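Long-range contacts in ubiquinol-cytochrome C chaperone (Brucella abortus NCTC 8038, PDB 6RWT), which is a bacterial homolog of the chaperone Cbp3 and, like it, probably assists newly made cytochrome b during assembly of respiratory complex III: residues A[157-162]-A[170-175]; A[37-42]-A[133-138]. All blocks are in the same frame, centred on the assembly; numbering follows the deposited sequence.

Contact 1. Residues A[157-162]-A[170-175]; sequences DCLREI and GDISYM
Leu159 reaches from the last turns of helix 145-161 to the extended chain at 170-175, and its side chain can be followed outward. The bond from CA to CB runs alongside the loop, and it is CG and the methyls that make the approach. The first torsion (chi1 -71°) puts CG anti to the carbonyl carbon, where it comes to 4.0 Å from the backbone O of Ser173. There the chain forks. Leu159 CD2 lies 3.5 Å from that same Ser173 O. It also meets Ile172 CG1 at 3.7 Å, the side chains of Leu159 and Ile172 crossing at a slant. The other branch, Leu159 CD1, goes to the tyrosine ring, meeting Tyr174 CE2 at 4.2 Å in an oblique approach.

Cys158 and Ile162 also touch the loop. Cys158 SG, anti to its own backbone N (chi1 172°), sits 3.9 Å from Ser173 O, too long to be more than van der Waals contact, and equally far from Ser173 OG. Cys158 CB touches Met175 SD, in a chain bent at chi2 and chi3. Ile162, just past the helix, lays CD1 against the backbone, 3.7 Å from Asp171 O and close to Ser173 N. Between the segments this is van der Waals contact throughout, on loop backbone and loop side chains alike.

Polar anchoring comes from the surroundings: Tyr174 OH hydrogen-bonds to His53 O, and Arg60 donates to Leu159 O and Ile162 O. The loop begins at Gly170, which ends helix 164-168 in a Schellman motif with positive phi. The contact packs between helices 2-28 and 43-61: Ile172 touches Val20 and Val23, Leu159 and Tyr174 share Leu56, and Leu167 of helix 164-168 lies beside Ile162 and Ile172.

Contact 2. Residues A[37-42]-A[133-138]; sequences FQVPDT and RNIRPD
Arg136 turns its guanidinium edge to Gln38 and its methylene chain to Pro40. Bends at chi2 and chi3 (-60° and -53°) shape the arginine so that its end comes nearer the loop, bringing NH1 to 3.0 Å from Gln38 O. This hydrogen bond is not straight: its N-H...O angle is 141°, and the oxygen lies somewhat out of the guanidinium plane. Behind the charged head, Arg136 CD rests 3.8 Å from Pro40 CD, the two side chains passing at a slant.

Asp138 fixes the rotation of the head through a two-pronged salt bridge. It meets the guanidinium side-on and in plane, each carboxylate oxygen using its syn lone pair: Arg136 NE bonds to Asp138 OD1 at 3.1 Å, and Arg136 NH2 to Asp138 OD2 at 2.8 Å, both close to straight. With NE and NH2 held this way, NH1 is left turned to the loop carbonyl.

Next to the arginine, Ile135 points its CB toward the loop. Its CG2, anti to the backbone N, lies 4.0 Å from Val39 CG1 and nearly as close to Pro40 CD, while Met49 of helix 43-61 touches both Ile135 and Val39.

In this all-helical fold the C-terminal end of helix 124-135, with Arg136 the first residue to depart from helical angles, packs on the loop leading into helix 43-61, whose N-cap is Thr42.

Overall arrangement
Both contacts pair the end of a helix with a non-helical segment, and both lie partly buried, contact 2 slightly farther from the chain centre (about 16 Å against 13 Å, centre to centre). The centres of contact 1 and contact 2 are about 25 Å apart, and the two do not touch. Helix 43-61 borders both, through Leu56 at contact 1 and Met49 at contact 2. The chemistry differs: 157-162 with 170-175 is the larger interface and entirely van der Waals between its segments, whereas 37-42 with 133-138 sets a small apolar patch beside an arginine hydrogen-bonded to a loop carbonyl and salt-bridged to an aspartate in its own segment. Contact 1 joins chain neighbours; contact 2 links parts about ninety residues apart.

Contact 1. Residues A[157-162]-A[170-175]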
loop_
_atom_site.group_PDB
_atom_site.type_symbol
_atom_site.label_atom_id
_atom_site.label_comp_id
_atom_site.label_asym_id
_atom_site.label_seq_id
_atom_site.Cartn_x
_atom_site.Cartn_y
_atom_site.Cartn_z
ATOM N N ASP A 157 -11.418 -3.213 6.876
ATOM C CA ASP A 157 -12.290 -4.192 7.542
ATOM C C ASP A 157 -11.966 -5.626 7.109
ATOM O O ASP A 157 -11.817 -6.503 7.948
ATOM C CB ASP A 157 -13.772 -3.873 7.282
ATOM C CG ASP A 157 -14.254 -2.606 8.004
ATOM O OD1 ASP A 157 -13.533 -2.062 8.869
ATOM O OD2 ASP A 157 -15.385 -2.155 7.708
ATOM N N CYS A 158 -11.827 -5.849 5.804
ATOM C CA CYS A 158 -11.491 -7.177 5.274
ATOM C C CYS A 158 -10.144 -7.696 5.776
ATOM O O CYS A 158 -10.042 -8.826 6.260
ATOM C CB CYS A 158 -11.503 -7.151 3.746
ATOM S SG CYS A 158 -10.887 -8.662 2.956
ATOM N N LEU A 159 -9.116 -6.860 5.673
ATOM C CA LEU A 159 -7.786 -7.242 6.147
ATOM C C LEU A 159 -7.781 -7.610 7.641
ATOM O O LEU A 159 -7.140 -8.583 8.031
ATOM C CB LEU A 159 -6.752 -6.144 5.845
ATOM C CG LEU A 159 -6.365 -5.951 4.366
ATOM C CD1 LEU A 159 -5.630 -4.631 4.182
ATOM C CD2 LEU A 159 -5.529 -7.108 3.820
ATOM N N ARG A 160 -8.512 -6.846 8.455
ATOM C CA ARG A 160 -8.576 -7.076 9.907
ATOM C C ARG A 160 -9.170 -8.441 10.266
ATOM O O ARG A 160 -8.760 -9.065 11.253
ATOM C CB ARG A 160 -9.392 -5.966 10.580
ATOM C CG ARG A 160 -9.393 -6.013 12.106
ATOM C CD ARG A 160 -9.831 -4.680 12.698
ATOM N NE ARG A 160 -11.164 -4.297 12.239
ATOM C CZ ARG A 160 -11.726 -3.094 12.406
ATOM N NH1 ARG A 160 -11.086 -2.103 13.040
ATOM N NH2 ARG A 160 -12.950 -2.876 11.926
ATOM N N GLU A 161 -10.128 -8.895 9.462
ATOM C CA GLU A 161 -10.815 -10.169 9.710
ATOM C C GLU A 161 -10.025 -11.406 9.270
ATOM O O GLU A 161 -10.345 -12.517 9.694
ATOM C CB GLU A 161 -12.188 -10.173 9.035
ATOM C CG GLU A 161 -13.208 -9.272 9.706
ATOM C CD GLU A 161 -14.614 -9.545 9.212
ATOM O OE1 GLU A 161 -14.836 -9.504 7.981
ATOM O OE2 GLU A 161 -15.496 -9.807 10.054
ATOM N N ILE A 162 -9.009 -11.230 8.428
ATOM C CA ILE A 162 -8.108 -12.335 8.079
ATOM C C ILE A 162 -7.303 -12.674 9.344
ATOM O O ILE A 162 -6.805 -11.768 10.018
ATOM C CB ILE A 162 -7.152 -11.979 6.903
ATOM C CG1 ILE A 162 -7.941 -11.578 5.643
ATOM C CG2 ILE A 162 -6.255 -13.168 6.554
ATOM C CD1 ILE A 162 -7.101 -11.003 4.510
ATOM N N GLY A 170 0.490 -15.971 3.573
ATOM C CA GLY A 170 0.353 -15.316 2.278
ATOM C C GLY A 170 -1.072 -15.093 1.783
ATOM O O GLY A 170 -1.253 -14.616 0.666
ATOM N N ASP A 171 -2.078 -15.390 2.607
ATOM C CA ASP A 171 -3.492 -15.291 2.180
ATOM C C ASP A 171 -4.091 -13.887 2.365
ATOM O O ASP A 171 -5.043 -13.693 3.119
ATOM C CB ASP A 171 -4.354 -16.342 2.905
ATOM C CG ASP A 171 -3.959 -17.776 2.565
ATOM O OD1 ASP A 171 -3.237 -18.013 1.570
ATOM O OD2 ASP A 171 -4.399 -18.684 3.297
ATOM N N ILE A 172 -3.548 -12.927 1.626
ATOM C CA ILE A 172 -4.003 -11.527 1.647
ATOM C C ILE A 172 -5.035 -11.303 0.532
ATOM O O ILE A 172 -4.944 -11.911 -0.544
ATOM C CB ILE A 172 -2.801 -10.548 1.512
ATOM C CG1 ILE A 172 -3.214 -9.101 1.817
ATOM C CG2 ILE A 172 -2.143 -10.622 0.125
ATOM C CD1 ILE A 172 -2.036 -8.142 1.957
ATOM N N SER A 173 -6.029 -10.452 0.796
ATOM C CA SER A 173 -6.956 -10.008 -0.247
ATOM C C SER A 173 -7.466 -8.592 0.024
ATOM O O SER A 173 -7.497 -8.131 1.176
ATOM C CB SER A 173 -8.127 -10.994 -0.419
ATOM O OG SER A 173 -8.854 -11.160 0.781
ATOM N N TYR A 174 -7.821 -7.908 -1.059
ATOM C CA TYR A 174 -8.462 -6.596 -1.039
ATOM C C TYR A 174 -9.864 -6.733 -1.633
ATOM O O TYR A 174 -10.198 -7.745 -2.270
ATOM C CB TYR A 174 -7.645 -5.584 -1.860
ATOM C CG TYR A 174 -6.296 -5.258 -1.234
ATOM C CD1 TYR A 174 -5.212 -6.137 -1.346
ATOM C CD2 TYR A 174 -6.106 -4.087 -0.494
ATOM C CE1 TYR A 174 -3.984 -5.842 -0.757
ATOM C CE2 TYR A 174 -4.885 -3.791 0.094
ATOM C CZ TYR A 174 -3.818 -4.673 -0.028
ATOM O OH TYR A 174 -2.585 -4.392 0.562
ATOM N N MET A 175 -10.677 -5.705 -1.432
ATOM C CA MET A 175 -12.020 -5.681 -2.011
ATOM C C MET A 175 -11.949 -5.466 -3.532
ATOM O O MET A 175 -10.980 -4.894 -4.036
ATOM C CB MET A 175 -12.865 -4.587 -1.351
ATOM C CG MET A 175 -13.048 -4.727 0.162
ATOM S SD MET A 175 -13.849 -6.245 0.738
ATOM C CE MET A 175 -15.477 -6.044 0.020
#

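Contact 2. Residues A[37-42]-A[133-138]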
loop_
_atom_site.group_PDB
_atom_site.type_symbol
_atom_site.label_atom_id
_atom_site.label_comp_id
_atom_site.label_asym_id
_atom_site.label_seq_id
_atom_site.Cartn_x
_atom_site.Cartn_y
_atom_site.Cartn_z
ATOM N N PHE A 37 -13.123 7.105 -11.281
ATOM C CA PHE A 37 -12.730 7.923 -10.119
ATOM C C PHE A 37 -11.784 9.087 -10.455
ATOM O O PHE A 37 -11.557 9.950 -9.604
ATOM C CB PHE A 37 -12.101 7.069 -9.000
ATOM C CG PHE A 37 -13.033 6.079 -8.330
ATOM C CD1 PHE A 37 -14.375 5.913 -8.704
ATOM C CD2 PHE A 37 -12.530 5.267 -7.308
ATOM C CE1 PHE A 37 -15.180 4.978 -8.063
ATOM C CE2 PHE A 37 -13.334 4.335 -6.669
ATOM C CZ PHE A 37 -14.663 4.193 -7.045
ATOM N N GLN A 38 -11.214 9.095 -11.666
ATOM C CA GLN A 38 -10.328 10.175 -12.130
ATOM C C GLN A 38 -9.020 10.308 -11.326
ATOM O O GLN A 38 -8.459 11.409 -11.208
ATOM C CB GLN A 38 -11.077 11.525 -12.211
ATOM C CG GLN A 38 -12.324 11.496 -13.092
ATOM C CD GLN A 38 -12.032 11.187 -14.553
ATOM O OE1 GLN A 38 -12.751 10.412 -15.185
ATOM N NE2 GLN A 38 -10.979 11.792 -15.101
ATOM N N VAL A 39 -8.520 9.186 -10.801
ATOM C CA VAL A 39 -7.118 9.128 -10.346
ATOM C C VAL A 39 -6.244 9.274 -11.609
ATOM O O VAL A 39 -6.482 8.582 -12.598
ATOM C CB VAL A 39 -6.776 7.825 -9.581
ATOM C CG1 VAL A 39 -5.288 7.785 -9.233
ATOM C CG2 VAL A 39 -7.608 7.707 -8.310
ATOM N N PRO A 40 -5.250 10.179 -11.593
ATOM C CA PRO A 40 -4.453 10.365 -12.815
ATOM C C PRO A 40 -3.672 9.101 -13.216
ATOM O O PRO A 40 -3.047 8.477 -12.360
ATOM C CB PRO A 40 -3.497 11.508 -12.441
ATOM C CG PRO A 40 -4.133 12.185 -11.269
ATOM C CD PRO A 40 -4.826 11.101 -10.522
ATOM N N ASP A 41 -3.717 8.720 -14.499
ATOM C CA ASP A 41 -2.953 7.566 -14.997
ATOM C C ASP A 41 -1.583 8.086 -15.448
ATOM O O ASP A 41 -1.289 8.163 -16.644
ATOM C CB ASP A 41 -3.712 6.849 -16.124
ATOM C CG ASP A 41 -3.101 5.497 -16.499
ATOM O OD1 ASP A 41 -2.036 5.117 -15.956
ATOM O OD2 ASP A 41 -3.705 4.801 -17.350
ATOM N N THR A 42 -0.769 8.430 -14.447
ATOM C CA THR A 42 0.523 9.096 -14.616
ATOM C C THR A 42 1.519 8.438 -13.675
ATOM O O THR A 42 1.114 7.700 -12.765
ATOM C CB THR A 42 0.419 10.600 -14.288
ATOM O OG1 THR A 42 0.134 10.754 -12.891
ATOM C CG2 THR A 42 -0.689 11.273 -15.136
ATOM N N ARG A 133 -6.086 15.691 -0.802
ATOM C CA ARG A 133 -4.792 16.363 -0.589
ATOM C C ARG A 133 -3.653 15.633 -1.311
ATOM O O ARG A 133 -2.854 16.252 -2.011
ATOM C CB ARG A 133 -4.489 16.438 0.915
ATOM C CG ARG A 133 -3.385 17.399 1.321
ATOM C CD ARG A 133 -3.538 17.853 2.778
ATOM N NE ARG A 133 -3.403 16.738 3.731
ATOM C CZ ARG A 133 -4.328 16.298 4.597
ATOM N NH1 ARG A 133 -5.539 16.849 4.703
ATOM N NH2 ARG A 133 -4.030 15.266 5.388
ATOM N N ASN A 134 -3.602 14.316 -1.145
ATOM C CA ASN A 134 -2.510 13.501 -1.700
ATOM C C ASN A 134 -2.637 13.221 -3.201
ATOM O O ASN A 134 -1.620 13.208 -3.906
ATOM C CB ASN A 134 -2.378 12.165 -0.937
ATOM C CG ASN A 134 -1.774 12.324 0.459
ATOM O OD1 ASN A 134 -1.296 13.399 0.850
ATOM N ND2 ASN A 134 -1.810 11.243 1.232
ATOM N N ILE A 135 -3.862 13.005 -3.687
ATOM C CA ILE A 135 -4.095 12.485 -5.051
ATOM C C ILE A 135 -4.614 13.526 -6.058
ATOM O O ILE A 135 -4.166 13.532 -7.204
ATOM C CB ILE A 135 -5.041 11.256 -5.025
ATOM C CG1 ILE A 135 -4.489 10.193 -4.060
ATOM C CG2 ILE A 135 -5.210 10.665 -6.425
ATOM C CD1 ILE A 135 -5.451 9.072 -3.711
ATOM N N ARG A 136 -5.558 14.383 -5.648
ATOM C CA ARG A 136 -6.111 15.443 -6.524
ATOM C C ARG A 136 -6.067 16.826 -5.854
ATOM O O ARG A 136 -7.112 17.483 -5.694
ATOM C CB ARG A 136 -7.540 15.095 -6.977
ATOM C CG ARG A 136 -7.662 13.882 -7.893
ATOM C CD ARG A 136 -6.891 14.032 -9.204
ATOM N NE ARG A 136 -7.221 15.261 -9.934
ATOM C CZ ARG A 136 -8.215 15.400 -10.819
ATOM N NH1 ARG A 136 -9.008 14.373 -11.127
ATOM N NH2 ARG A 136 -8.407 16.573 -11.405
ATOM N N PRO A 137 -4.854 17.295 -5.491
ATOM C CA PRO A 137 -4.707 18.615 -4.862
ATOM C C PRO A 137 -5.095 19.798 -5.758
ATOM O O PRO A 137 -5.358 20.890 -5.249
ATOM C CB PRO A 137 -3.213 18.676 -4.525
ATOM C CG PRO A 137 -2.570 17.786 -5.523
ATOM C CD PRO A 137 -3.538 16.657 -5.697
ATOM N N ASP A 138 -5.109 19.579 -7.072
ATOM C CA ASP A 138 -5.616 20.563 -8.036
ATOM C C ASP A 138 -7.121 20.887 -7.921
ATOM O O ASP A 138 -7.554 21.898 -8.463
ATOM C CB ASP A 138 -5.302 20.108 -9.472
ATOM C CG ASP A 138 -5.954 18.775 -9.828
ATOM O OD1 ASP A 138 -5.669 17.765 -9.140
ATOM O OD2 ASP A 138 -6.741 18.731 -10.801
#